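Local coordinates for myosin regulatory light chain, striated adductor muscle (Argopecten irradians, PDB 1WDC), which binds calcium and, as the regulatory light chain of scallop muscle myosin, makes the motor's actin binding and Mg-ATPase activity calcium-dependent, at residues N91-F96 / E107-L112. Sequence-based numbering, arbitrary orientation.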
loop_
_atom_site.group_PDB
_atom_site.type_symbol
_atom_site.label_atom_id
_atom_site.label_comp_id
_atom_site.label_asym_id
_atom_site.label_seq_id
_atom_site.Cartn_x
_atom_site.Cartn_y
_atom_site.Cartn_z
ATOM N N ASN B 91 10.332 -2.705 7.771
ATOM C CA ASN B 91 9.887 -1.333 7.599
ATOM C C ASN B 91 8.728 -1.165 6.683
ATOM O O ASN B 91 8.014 -0.180 6.809
ATOM C CB ASN B 91 11.013 -0.442 7.107
ATOM C CG ASN B 91 12.040 -0.174 8.167
ATOM O OD1 ASN B 91 13.159 0.244 7.877
ATOM N ND2 ASN B 91 11.687 -0.445 9.408
ATOM N N ALA B 92 8.589 -2.038 5.684
ATOM C CA ALA B 92 7.451 -1.965 4.771
ATOM C C ALA B 92 6.167 -2.260 5.519
ATOM O O ALA B 92 5.166 -1.610 5.288
ATOM C CB ALA B 92 7.613 -2.947 3.599
ATOM N N PHE B 93 6.193 -3.278 6.381
ATOM C CA PHE B 93 5.054 -3.681 7.241
ATOM C C PHE B 93 4.694 -2.540 8.238
ATOM O O PHE B 93 3.509 -2.271 8.526
ATOM C CB PHE B 93 5.430 -4.955 8.052
ATOM C CG PHE B 93 5.175 -6.292 7.330
ATOM C CD1 PHE B 93 3.882 -6.710 7.004
ATOM C CD2 PHE B 93 6.220 -7.192 7.109
ATOM C CE1 PHE B 93 3.626 -7.995 6.487
ATOM C CE2 PHE B 93 5.961 -8.493 6.582
ATOM C CZ PHE B 93 4.665 -8.880 6.279
ATOM N N ALA B 94 5.747 -1.936 8.795
ATOM C CA ALA B 94 5.654 -0.889 9.787
ATOM C C ALA B 94 4.989 0.365 9.266
ATOM O O ALA B 94 4.298 1.042 10.018
ATOM C CB ALA B 94 7.007 -0.582 10.321
ATOM N N MET B 95 5.028 0.586 7.956
ATOM C CA MET B 95 4.225 1.660 7.365
ATOM C C MET B 95 2.735 1.531 7.682
ATOM O O MET B 95 1.933 2.394 7.323
ATOM C CB MET B 95 4.385 1.665 5.857
ATOM C CG MET B 95 5.799 1.760 5.425
ATOM S SD MET B 95 5.740 2.067 3.721
ATOM C CE MET B 95 7.496 2.258 3.309
ATOM N N PHE B 96 2.328 0.340 8.085
ATOM C CA PHE B 96 0.911 0.089 8.274
ATOM C C PHE B 96 0.622 -0.056 9.756
ATOM O O PHE B 96 -0.454 -0.451 10.127
ATOM C CB PHE B 96 0.512 -1.176 7.515
ATOM C CG PHE B 96 0.713 -1.077 6.033
ATOM C CD1 PHE B 96 1.940 -1.406 5.461
ATOM C CD2 PHE B 96 -0.304 -0.624 5.207
ATOM C CE1 PHE B 96 2.164 -1.266 4.070
ATOM C CE2 PHE B 96 -0.095 -0.486 3.811
ATOM C CZ PHE B 96 1.164 -0.807 3.249
ATOM N N GLU B 107 -7.067 -9.166 10.231
ATOM C CA GLU B 107 -8.034 -8.893 9.162
ATOM C C GLU B 107 -7.517 -7.815 8.225
ATOM O O GLU B 107 -7.826 -7.798 7.045
ATOM C CB GLU B 107 -9.392 -8.449 9.730
ATOM C CG GLU B 107 -9.598 -8.711 11.203
ATOM C CD GLU B 107 -9.014 -7.615 12.064
ATOM O OE1 GLU B 107 -9.479 -6.446 11.958
ATOM O OE2 GLU B 107 -8.085 -7.925 12.835
ATOM N N TYR B 108 -6.749 -6.889 8.787
ATOM C CA TYR B 108 -6.152 -5.812 8.019
ATOM C C TYR B 108 -5.068 -6.336 7.031
ATOM O O TYR B 108 -5.193 -6.136 5.826
ATOM C CB TYR B 108 -5.573 -4.795 8.995
ATOM C CG TYR B 108 -5.028 -3.567 8.327
ATOM C CD1 TYR B 108 -5.635 -3.027 7.175
ATOM C CD2 TYR B 108 -3.925 -2.910 8.863
ATOM C CE1 TYR B 108 -5.132 -1.857 6.575
ATOM C CE2 TYR B 108 -3.437 -1.735 8.290
ATOM C CZ TYR B 108 -4.030 -1.221 7.151
ATOM O OH TYR B 108 -3.451 -0.106 6.585
ATOM N N ILE B 109 -4.106 -7.129 7.521
ATOM C CA ILE B 109 -3.078 -7.664 6.628
ATOM C C ILE B 109 -3.618 -8.631 5.540
ATOM O O ILE B 109 -3.255 -8.480 4.393
ATOM C CB ILE B 109 -1.864 -8.294 7.404
ATOM C CG1 ILE B 109 -0.734 -8.588 6.417
ATOM C CG2 ILE B 109 -2.248 -9.600 8.120
ATOM C CD1 ILE B 109 -0.192 -7.364 5.727
ATOM N N LYS B 110 -4.643 -9.433 5.834
ATOM C CA LYS B 110 -5.271 -10.256 4.785
ATOM C C LYS B 110 -5.888 -9.378 3.710
ATOM O O LYS B 110 -5.825 -9.683 2.517
ATOM C CB LYS B 110 -6.367 -11.168 5.363
ATOM C CG LYS B 110 -5.827 -12.140 6.358
ATOM C CD LYS B 110 -6.693 -13.349 6.518
ATOM C CE LYS B 110 -5.829 -14.504 7.030
ATOM N NZ LYS B 110 -6.633 -15.651 7.579
ATOM N N ASP B 111 -6.511 -8.293 4.159
ATOM C CA ASP B 111 -7.247 -7.405 3.266
ATOM C C ASP B 111 -6.299 -6.655 2.342
ATOM O O ASP B 111 -6.539 -6.545 1.146
ATOM C CB ASP B 111 -8.042 -6.440 4.123
ATOM C CG ASP B 111 -8.818 -5.431 3.315
ATOM O OD1 ASP B 111 -9.554 -5.856 2.400
ATOM O OD2 ASP B 111 -8.740 -4.217 3.671
ATOM N N LEU B 112 -5.165 -6.244 2.897
ATOM C CA LEU B 112 -4.106 -5.582 2.140
ATOM C C LEU B 112 -3.584 -6.480 1.034
ATOM O O LEU B 112 -3.616 -6.083 -0.112
ATOM C CB LEU B 112 -2.954 -5.201 3.072
ATOM C CG LEU B 112 -3.176 -3.977 3.945
ATOM C CD1 LEU B 112 -2.084 -3.918 4.987
ATOM C CD2 LEU B 112 -3.144 -2.746 3.058
#
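Phe93 O accepts the backbone N-H of Phe96 (Phe96 N to Phe93 O 2.9 Å) and lies in plane at the edge of the Phe96 ring, tying together two phenylalanines that reach across to Ile109 and to Tyr108 and Leu112, respectively. The Tyr108 hydroxyl oxygen, 3.5 Å from CD2 of Phe96, lies at the Phe96 ring edge, and the Phe96 carbonyl oxygen, 3.7 Å from CE2 of Tyr108, at the Tyr108 ring edge. The two side chains cross at about a right angle. Tyr108 reaches this place because its CG stands anti to the backbone N (chi1 -175°). Leu112, one turn further along helix 106-115, sends CD1 to 4.2 Å from the centroid of the Phe96 ring, an off-centre CH-pi contact; the same methyl rests over the centre of one Tyr108 face. CD1 of Ile109 meets the Phe93 ring edge at CE1, 3.9 Å away. Replacing Phe96 with alanine would probably cost the Leu112 methyls and Tyr108 hydroxyl the ring they rest against, opening a gap beside helix 106-115. Leu104 of strand 104-105 touches Phe96 and Ile109; Phe96 and Leu112 also pack on an aromatic side chain of another protein chain. The contact joins the end of helix 86-94 to helix 106-115, which flank the loop of the second EF-hand helix-loop-helix, away from the magnesium site of the first.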